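Local coordinates for extracellular solute-binding protein family 5 (Brucella melitensis, PDB 4ONY), which probably binds a solute, perhaps a peptide, in the periplasm and delivers it to an ABC transporter for uptake into the cell, at residues 477-490 with 502-516. Residues are numbered along the deposited sequence; the frame is centred on the assembly and turned at random.
Sequences LQTFDYDMILGALA and RWGSASRDVQGSFNF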
ATOM      1  N   LEU A 477       2.610  12.798 -17.989  1.00 19.33           N
ATOM      2  CA  LEU A 477       1.679  11.858 -17.381  1.00 20.23           C
ATOM      3  C   LEU A 477       0.268  12.445 -17.368  1.00 20.71           C
ATOM      4  O   LEU A 477      -0.722  11.783 -17.673  1.00 20.54           O
ATOM      5  CB  LEU A 477       2.078  11.560 -15.931  1.00 21.56           C
ATOM      6  CG  LEU A 477       3.117  10.469 -15.680  1.00 23.27           C
ATOM      7  CD1 LEU A 477       3.186  10.087 -14.192  1.00 23.80           C
ATOM      8  CD2 LEU A 477       2.829   9.264 -16.531  1.00 22.97           C
ATOM      9  N   GLN A 478       0.193  13.706 -17.019  1.00 21.36           N
ATOM     10  CA  GLN A 478      -1.077  14.383 -16.882  1.00 22.41           C
ATOM     11  C   GLN A 478      -1.947  14.305 -18.140  1.00 21.12           C
ATOM     12  O   GLN A 478      -3.175  14.190 -18.034  1.00 19.79           O
ATOM     13  CB  GLN A 478      -0.799  15.854 -16.487  1.00 25.33           C
ATOM     14  CG  GLN A 478      -2.017  16.742 -16.468  1.00 26.53           C
ATOM     15  CD  GLN A 478      -2.767  16.678 -15.162  1.00 28.75           C
ATOM     16  OE1 GLN A 478      -2.403  15.961 -14.222  1.00 28.13           O
ATOM     17  NE2 GLN A 478      -3.831  17.458 -15.098  1.00 30.20           N
ATOM     18  N   THR A 479      -1.313  14.395 -19.306  1.00 19.42           N
ATOM     19  CA  THR A 479      -1.992  14.446 -20.594  1.00 18.74           C
ATOM     20  C   THR A 479      -1.875  13.104 -21.321  1.00 17.31           C
ATOM     21  O   THR A 479      -2.272  13.006 -22.454  1.00 17.94           O
ATOM     22  CB  THR A 479      -1.349  15.522 -21.524  1.00 19.83           C
ATOM     23  OG1 THR A 479       0.030  15.245 -21.672  1.00 20.25           O
ATOM     24  CG2 THR A 479      -1.485  16.975 -20.917  1.00 21.40           C
ATOM     25  N   PHE A 480      -1.290  12.103 -20.681  1.00 16.17           N
ATOM     26  CA  PHE A 480      -1.071  10.792 -21.287  1.00 15.98           C
ATOM     27  C   PHE A 480      -0.211  10.918 -22.553  1.00 15.94           C
ATOM     28  O   PHE A 480      -0.437  10.203 -23.518  1.00 15.53           O
ATOM     29  CB  PHE A 480      -2.411  10.110 -21.559  1.00 16.15           C
ATOM     30  CG  PHE A 480      -3.297  10.057 -20.335  1.00 16.58           C
ATOM     31  CD1 PHE A 480      -2.862   9.427 -19.180  1.00 16.07           C
ATOM     32  CD2 PHE A 480      -4.548  10.689 -20.319  1.00 17.37           C
ATOM     33  CE1 PHE A 480      -3.643   9.419 -18.026  1.00 16.07           C
ATOM     34  CE2 PHE A 480      -5.356  10.663 -19.176  1.00 16.73           C
ATOM     35  CZ  PHE A 480      -4.896  10.036 -18.024  1.00 16.27           C
ATOM     36  N   ASP A 481       0.803  11.805 -22.504  1.00 15.55           N
ATOM     37  CA  ASP A 481       1.675  12.068 -23.663  1.00 15.50           C
ATOM     38  C   ASP A 481       2.922  11.129 -23.690  1.00 14.98           C
ATOM     39  O   ASP A 481       4.010  11.545 -23.335  1.00 15.10           O
ATOM     40  CB  ASP A 481       2.072  13.539 -23.715  1.00 16.18           C
ATOM     41  CG  ASP A 481       2.915  13.854 -24.920  1.00 16.51           C
ATOM     42  OD1 ASP A 481       3.000  13.006 -25.848  1.00 16.36           O
ATOM     43  OD2 ASP A 481       3.489  14.940 -24.923  1.00 16.93           O
ATOM     44  N   TYR A 482       2.706   9.851 -24.000  1.00 14.05           N
ATOM     45  CA  TYR A 482       3.759   8.845 -24.046  1.00 14.13           C
ATOM     46  C   TYR A 482       3.236   7.587 -24.790  1.00 13.35           C
ATOM     47  O   TYR A 482       2.022   7.377 -24.881  1.00 12.88           O
ATOM     48  CB  TYR A 482       4.236   8.455 -22.628  1.00 14.31           C
ATOM     49  CG  TYR A 482       3.086   8.069 -21.718  1.00 14.42           C
ATOM     50  CD1 TYR A 482       2.558   6.787 -21.733  1.00 14.23           C
ATOM     51  CD2 TYR A 482       2.520   9.006 -20.854  1.00 14.51           C
ATOM     52  CE1 TYR A 482       1.484   6.442 -20.919  1.00 14.47           C
ATOM     53  CE2 TYR A 482       1.452   8.672 -20.049  1.00 14.41           C
ATOM     54  CZ  TYR A 482       0.933   7.382 -20.087  1.00 13.93           C
ATOM     55  OH  TYR A 482      -0.143   7.087 -19.310  1.00 13.69           O
ATOM     56  N   ASP A 483       4.161   6.775 -25.293  1.00 12.83           N
ATOM     57  CA  ASP A 483       3.863   5.464 -25.831  1.00 12.54           C
ATOM     58  C   ASP A 483       3.870   4.459 -24.681  1.00 12.86           C
ATOM     59  O   ASP A 483       2.894   3.731 -24.469  1.00 12.47           O
ATOM     60  CB  ASP A 483       4.903   5.040 -26.886  1.00 12.52           C
ATOM     61  CG  ASP A 483       4.858   5.895 -28.133  1.00 12.77           C
ATOM     62  OD1 ASP A 483       3.770   6.448 -28.434  1.00 12.27           O
ATOM     63  OD2 ASP A 483       5.905   6.017 -28.798  1.00 12.60           O
ATOM     64  N   MET A 484       4.977   4.425 -23.953  1.00 12.86           N
ATOM     65  CA  MET A 484       5.188   3.457 -22.877  1.00 12.97           C
ATOM     66  C   MET A 484       5.961   4.137 -21.748  1.00 13.59           C
ATOM     67  O   MET A 484       6.840   5.033 -22.031  1.00 13.30           O
ATOM     68  CB  MET A 484       5.977   2.258 -23.415  1.00 13.40           C
ATOM     69  CG  MET A 484       6.297   1.203 -22.361  1.00 13.88           C
ATOM     70  SD  MET A 484       7.110  -0.282 -22.999  1.00 13.96           S
ATOM     71  CE  MET A 484       5.745  -1.101 -23.810  1.00 14.09           C
ATOM     72  N   ILE A 485       5.638   3.762 -20.506  1.00 12.94           N
ATOM     73  CA  ILE A 485       6.360   4.193 -19.308  1.00 13.47           C
ATOM     74  C   ILE A 485       6.525   2.989 -18.389  1.00 14.14           C
ATOM     75  O   ILE A 485       5.955   1.929 -18.653  1.00 15.13           O
ATOM     76  CB  ILE A 485       5.561   5.281 -18.486  1.00 13.53           C
ATOM     77  CG1 ILE A 485       4.142   4.797 -18.158  1.00 13.17           C
ATOM     78  CG2 ILE A 485       5.491   6.616 -19.258  1.00 13.87           C
ATOM     79  CD1 ILE A 485       3.290   5.746 -17.319  1.00 14.05           C
ATOM     80  N   LEU A 486       7.236   3.178 -17.278  1.00 14.56           N
ATOM     81  CA  LEU A 486       7.168   2.259 -16.151  0.50 15.10           C
ATOM     82  C   LEU A 486       6.097   2.797 -15.185  1.00 15.32           C
ATOM     83  O   LEU A 486       6.050   4.008 -14.898  1.00 15.82           O
ATOM     84  CB  LEU A 486       8.527   2.128 -15.449  0.50 15.69           C
ATOM     85  CG  LEU A 486       9.667   1.357 -16.132  0.50 15.90           C
ATOM     86  CD1 LEU A 486      10.489   2.281 -16.998  0.50 16.43           C
ATOM     87  CD2 LEU A 486      10.602   0.771 -15.109  0.50 16.28           C
ATOM     88  N   GLY A 487       5.244   1.913 -14.690  1.00 15.13           N
ATOM     89  CA  GLY A 487       4.171   2.281 -13.755  1.00 15.92           C
ATOM     90  C   GLY A 487       4.159   1.400 -12.526  1.00 16.30           C
ATOM     91  O   GLY A 487       4.526   0.234 -12.592  1.00 16.79           O
ATOM     92  N   ALA A 488       3.760   1.970 -11.406  1.00 16.46           N
ATOM     93  CA  ALA A 488       3.668   1.285 -10.118  1.00 17.08           C
ATOM     94  C   ALA A 488       2.227   1.402  -9.594  1.00 17.50           C
ATOM     95  O   ALA A 488       1.540   2.374  -9.902  1.00 17.58           O
ATOM     96  CB  ALA A 488       4.615   1.928  -9.120  1.00 17.66           C
ATOM     97  N   LEU A 489       1.744   0.416  -8.867  1.00 17.85           N
ATOM     98  CA  LEU A 489       0.446   0.538  -8.189  1.00 19.53           C
ATOM     99  C   LEU A 489       0.583   0.208  -6.734  1.00 20.37           C
ATOM    100  O   LEU A 489       1.245  -0.771  -6.402  1.00 20.57           O
ATOM    101  CB  LEU A 489      -0.564  -0.450  -8.780  1.00 20.14           C
ATOM    102  CG  LEU A 489      -0.926  -0.235 -10.234  1.00 20.94           C
ATOM    103  CD1 LEU A 489      -1.678  -1.449 -10.703  1.00 22.54           C
ATOM    104  CD2 LEU A 489      -1.752   1.023 -10.427  1.00 20.63           C
ATOM    105  N   ALA A 490      -0.073   0.972  -5.880  1.00 20.62           N
ATOM    106  CA  ALA A 490      -0.088   0.686  -4.426  1.00 22.47           C
ATOM    107  C   ALA A 490      -1.219  -0.296  -4.150  1.00 23.03           C
ATOM    108  O   ALA A 490      -2.403   0.060  -4.267  1.00 22.53           O
ATOM    109  CB  ALA A 490      -0.311   1.965  -3.651  1.00 23.22           C
ATOM    110  N   ARG A 502      -8.017   4.133 -11.498  1.00 14.52           N
ATOM    111  CA  ARG A 502      -6.961   3.365 -12.114  1.00 13.98           C
ATOM    112  C   ARG A 502      -7.375   2.718 -13.403  1.00 13.64           C
ATOM    113  O   ARG A 502      -6.572   2.636 -14.338  1.00 13.24           O
ATOM    114  CB  ARG A 502      -6.526   2.226 -11.217  1.00 14.15           C
ATOM    115  CG  ARG A 502      -5.876   2.674  -9.952  1.00 15.14           C
ATOM    116  CD  ARG A 502      -5.471   1.477  -9.100  1.00 14.93           C
ATOM    117  NE  ARG A 502      -4.886   1.974  -7.857  1.00 15.41           N
ATOM    118  CZ  ARG A 502      -4.358   1.213  -6.925  1.00 15.34           C
ATOM    119  NH1 ARG A 502      -4.355  -0.098  -7.059  1.00 15.38           N
ATOM    120  NH2 ARG A 502      -3.875   1.775  -5.837  1.00 16.42           N
ATOM    121  N   TRP A 503      -8.579   2.142 -13.407  1.00 13.37           N
ATOM    122  CA  TRP A 503      -9.021   1.225 -14.470  1.00 13.89           C
ATOM    123  C   TRP A 503     -10.400   1.526 -15.101  1.00 13.89           C
ATOM    124  O   TRP A 503     -10.742   0.939 -16.129  1.00 13.88           O
ATOM    125  CB  TRP A 503      -9.108  -0.200 -13.899  1.00 13.99           C
ATOM    126  CG  TRP A 503      -7.907  -0.688 -13.198  1.00 14.40           C
ATOM    127  CD1 TRP A 503      -7.785  -0.999 -11.877  1.00 14.47           C
ATOM    128  CD2 TRP A 503      -6.635  -0.988 -13.798  1.00 14.74           C
ATOM    129  NE1 TRP A 503      -6.493  -1.464 -11.621  1.00 14.14           N
ATOM    130  CE2 TRP A 503      -5.789  -1.485 -12.779  1.00 14.52           C
ATOM    131  CE3 TRP A 503      -6.144  -0.901 -15.097  1.00 15.72           C
ATOM    132  CZ2 TRP A 503      -4.472  -1.872 -13.015  1.00 15.31           C
ATOM    133  CZ3 TRP A 503      -4.821  -1.321 -15.347  1.00 15.85           C
ATOM    134  CH2 TRP A 503      -4.010  -1.786 -14.303  1.00 15.79           C
ATOM    135  N   GLY A 504     -11.171   2.430 -14.484  1.00 14.03           N
ATOM    136  CA  GLY A 504     -12.519   2.676 -14.888  1.00 14.25           C
ATOM    137  C   GLY A 504     -12.588   3.367 -16.225  1.00 14.46           C
ATOM    138  O   GLY A 504     -11.742   4.216 -16.549  1.00 14.52           O
ATOM    139  N   SER A 505     -13.600   3.042 -17.002  1.00 14.88           N
ATOM    140  CA  SER A 505     -13.626   3.537 -18.371  1.00 15.93           C
ATOM    141  C   SER A 505     -13.784   5.071 -18.432  1.00 16.78           C
ATOM    142  O   SER A 505     -13.145   5.711 -19.245  1.00 15.75           O
ATOM    143  CB  SER A 505     -14.678   2.784 -19.200  1.00 16.54           C
ATOM    144  OG  SER A 505     -15.934   3.047 -18.645  1.00 17.96           O
ATOM    145  N   ALA A 506     -14.506   5.674 -17.503  1.00 17.42           N
ATOM    146  CA  ALA A 506     -14.584   7.154 -17.474  1.00 19.77           C
ATOM    147  C   ALA A 506     -13.190   7.800 -17.204  1.00 20.37           C
ATOM    148  O   ALA A 506     -12.875   8.824 -17.791  1.00 25.18           O
ATOM    149  CB  ALA A 506     -15.621   7.649 -16.464  1.00 20.03           C
ATOM    150  N   SER A 507     -12.327   7.179 -16.413  1.00 19.08           N
ATOM    151  CA  SER A 507     -11.028   7.789 -16.146  1.00 18.46           C
ATOM    152  C   SER A 507     -10.058   7.813 -17.355  1.00 18.62           C
ATOM    153  O   SER A 507      -9.048   8.527 -17.340  1.00 17.57           O
ATOM    154  CB  SER A 507     -10.375   7.117 -14.956  1.00 17.80           C
ATOM    155  OG  SER A 507     -10.004   5.807 -15.276  1.00 18.46           O
ATOM    156  N   ARG A 508     -10.324   7.015 -18.387  1.00 18.31           N
ATOM    157  CA  ARG A 508      -9.429   6.998 -19.551  1.00 17.82           C
ATOM    158  C   ARG A 508      -9.277   8.383 -20.156  1.00 18.70           C
ATOM    159  O   ARG A 508      -8.219   8.726 -20.618  1.00 17.30           O
ATOM    160  CB  ARG A 508      -9.950   6.027 -20.617  1.00 19.03           C
ATOM    161  CG  ARG A 508      -9.233   6.131 -21.976  1.00 19.57           C
ATOM    162  CD  ARG A 508      -9.861   5.138 -22.924  1.00 20.45           C
ATOM    163  NE  ARG A 508      -9.547   5.432 -24.320  1.00 21.84           N
ATOM    164  CZ  ARG A 508      -8.762   4.729 -25.112  1.00 23.10           C
ATOM    165  NH1 ARG A 508      -8.096   3.646 -24.693  1.00 25.25           N
ATOM    166  NH2 ARG A 508      -8.634   5.108 -26.370  1.00 22.32           N
ATOM    167  N   ASP A 509     -10.354   9.152 -20.183  1.00 19.28           N
ATOM    168  CA  ASP A 509     -10.338  10.468 -20.820  1.00 21.43           C
ATOM    169  C   ASP A 509     -10.230  11.635 -19.870  1.00 21.96           C
ATOM    170  O   ASP A 509     -10.499  12.745 -20.246  1.00 24.21           O
ATOM    171  CB  ASP A 509     -11.586  10.615 -21.641  1.00 23.04           C
ATOM    172  CG  ASP A 509     -11.587   9.683 -22.845  1.00 23.51           C
ATOM    173  OD1 ASP A 509     -10.545   9.213 -23.263  1.00 23.04           O
ATOM    174  OD2 ASP A 509     -12.634   9.420 -23.394  1.00 28.66           O
ATOM    175  N   VAL A 510      -9.885  11.387 -18.625  1.00 22.06           N
ATOM    176  CA  VAL A 510      -9.750  12.451 -17.664  1.00 23.68           C
ATOM    177  C   VAL A 510      -8.283  12.697 -17.405  1.00 23.48           C
ATOM    178  O   VAL A 510      -7.600  11.856 -16.804  1.00 22.69           O
ATOM    179  CB  VAL A 510     -10.474  12.108 -16.354  1.00 25.08           C
ATOM    180  CG1 VAL A 510     -10.151  13.144 -15.264  1.00 25.28           C
ATOM    181  CG2 VAL A 510     -11.992  12.024 -16.613  1.00 25.32           C
ATOM    182  N   GLN A 511      -7.798  13.839 -17.891  1.00 23.94           N
ATOM    183  CA  GLN A 511      -6.429  14.232 -17.649  1.00 26.29           C
ATOM    184  C   GLN A 511      -6.159  14.316 -16.153  1.00 25.53           C
ATOM    185  O   GLN A 511      -6.995  14.835 -15.424  1.00 25.52           O
ATOM    186  CB  GLN A 511      -6.151  15.550 -18.334  1.00 29.27           C
ATOM    187  CG  GLN A 511      -6.040  15.345 -19.833  1.00 31.23           C
ATOM    188  CD  GLN A 511      -5.646  16.597 -20.546  1.00 32.99           C
ATOM    189  OE1 GLN A 511      -5.626  17.707 -19.972  1.00 33.84           O
ATOM    190  NE2 GLN A 511      -5.319  16.428 -21.808  1.00 32.33           N
ATOM    191  N   GLY A 512      -5.029  13.739 -15.719  1.00 22.91           N
ATOM    192  CA  GLY A 512      -4.691  13.665 -14.327  1.00 22.56           C
ATOM    193  C   GLY A 512      -5.155  12.422 -13.602  1.00 22.42           C
ATOM    194  O   GLY A 512      -4.767  12.191 -12.476  1.00 23.36           O
ATOM    195  N   SER A 513      -5.987  11.585 -14.226  1.00 22.02           N
ATOM    196  CA  SER A 513      -6.354  10.292 -13.610  1.00 20.02           C
ATOM    197  C   SER A 513      -5.155   9.362 -13.597  1.00 19.16           C
ATOM    198  O   SER A 513      -4.072   9.670 -14.173  1.00 18.31           O
ATOM    199  CB  SER A 513      -7.479   9.607 -14.392  1.00 19.39           C
ATOM    200  OG  SER A 513      -6.999   8.917 -15.523  1.00 17.09           O
ATOM    201  N   PHE A 514      -5.335   8.230 -12.933  1.00 18.88           N
ATOM    202  CA  PHE A 514      -4.258   7.231 -12.789  1.00 18.76           C
ATOM    203  C   PHE A 514      -4.425   6.077 -13.785  1.00 16.08           C
ATOM    204  O   PHE A 514      -3.798   4.999 -13.636  1.00 15.12           O
ATOM    205  CB  PHE A 514      -4.215   6.714 -11.338  1.00 21.18           C
ATOM    206  CG  PHE A 514      -3.939   7.813 -10.337  1.00 26.28           C
ATOM    207  CD1 PHE A 514      -2.631   8.268 -10.136  1.00 31.46           C
ATOM    208  CD2 PHE A 514      -4.967   8.437  -9.659  1.00 29.73           C
ATOM    209  CE1 PHE A 514      -2.357   9.319  -9.264  1.00 34.34           C
ATOM    210  CE2 PHE A 514      -4.710   9.497  -8.782  1.00 32.57           C
ATOM    211  CZ  PHE A 514      -3.408   9.943  -8.595  1.00 33.90           C
ATOM    212  N   ASN A 515      -5.276   6.271 -14.788  1.00 14.74           N
ATOM    213  CA  ASN A 515      -5.507   5.194 -15.785  1.00 13.97           C
ATOM    214  C   ASN A 515      -4.464   5.338 -16.892  1.00 13.94           C
ATOM    215  O   ASN A 515      -4.771   5.781 -18.009  1.00 13.97           O
ATOM    216  CB  ASN A 515      -6.921   5.332 -16.340  1.00 13.81           C
ATOM    217  CG  ASN A 515      -7.359   4.137 -17.196  1.00 13.12           C
ATOM    218  OD1 ASN A 515      -6.559   3.302 -17.641  1.00 11.79           O
ATOM    219  ND2 ASN A 515      -8.647   4.040 -17.374  1.00 13.19           N
ATOM    220  N   PHE A 516      -3.235   4.991 -16.578  1.00 13.95           N
ATOM    221  CA  PHE A 516      -2.125   5.245 -17.511  1.00 14.57           C
ATOM    222  C   PHE A 516      -2.188   4.430 -18.774  1.00 13.90           C
ATOM    223  O   PHE A 516      -1.706   4.881 -19.789  1.00 14.44           O
ATOM    224  CB  PHE A 516      -0.799   5.074 -16.777  1.00 15.31           C
ATOM    225  CG  PHE A 516      -0.677   5.999 -15.581  1.00 16.69           C
ATOM    226  CD1 PHE A 516      -0.800   7.392 -15.730  1.00 17.81           C
ATOM    227  CD2 PHE A 516      -0.460   5.507 -14.340  1.00 17.94           C
ATOM    228  CE1 PHE A 516      -0.709   8.249 -14.642  1.00 18.10           C
ATOM    229  CE2 PHE A 516      -0.367   6.366 -13.246  1.00 18.14           C
ATOM    230  CZ  PHE A 516      -0.466   7.712 -13.404  1.00 18.12           C
TER
HETATM  231  O   HOH W   1      -2.573  11.573 -15.501  1.00 17.51           O
HETATM  232  O   HOH W   2      -4.743  18.577 -17.914  1.00 39.80           O
HETATM  233  O   HOH W   3      -4.907  13.483 -22.980  1.00 40.04           O
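Tyr482 places its hydroxyl 2.7 Å from the carbonyl oxygen of Phe516, to which it donates in the carbonyl plane, on a lone pair, at a C=O...O angle of 112°. With CG set between the backbone N and the carbonyl carbon, chi1 near 52° carries the phenol to the backbone of Phe516, and its OH also lies alongside CB of Phe516. The Phe516 ring meets CD2 of Leu477, while CD1 of Ile485 packs against its CB.

Phe480, the residue of positive phi in the Schellman motif that follows helix 470-478, pushes its ring into a loop rich in backbone oxygens. Its rim meets Val510 O and, at 3.5 Å from CZ, Ser513 OG, near the ring plane. The polar atoms here have partners of their own: Ser513 OG accepts from Asn515 N in an ST turn and donates to Ser507 O, which Val510 N reaches from the opposite face; Val510 O takes Ser513 N within a type II turn; and Arg318, in cation-pi contact with the ring, donates to Arg508 O and Asn515 O.

Gly512 N gives a weak bond to Gln478 O (3.0 Å). Water 1 donates to both Leu477 O and Ser513 O, and another water joins Thr479 O to NE2 of Gln511.

Farther along, at Leu489 and Ala490, the extended Arg502 side chain passes CD2 of Leu489, which lies over one guanidinium face, and NH2 donates to Ala490 O (2.8 Å, 162°) close to the guanidinium plane; NH1 adds a weak bond. CD1 of Leu489 touches Trp503 CZ2.

Strand 484-489 runs between 310-315 and 435-440 in a mixed sheet. Helix 499-503 and the loop after it do not extend that sheet: apart from the weak Gly512 bond, side chains and waters join them to it.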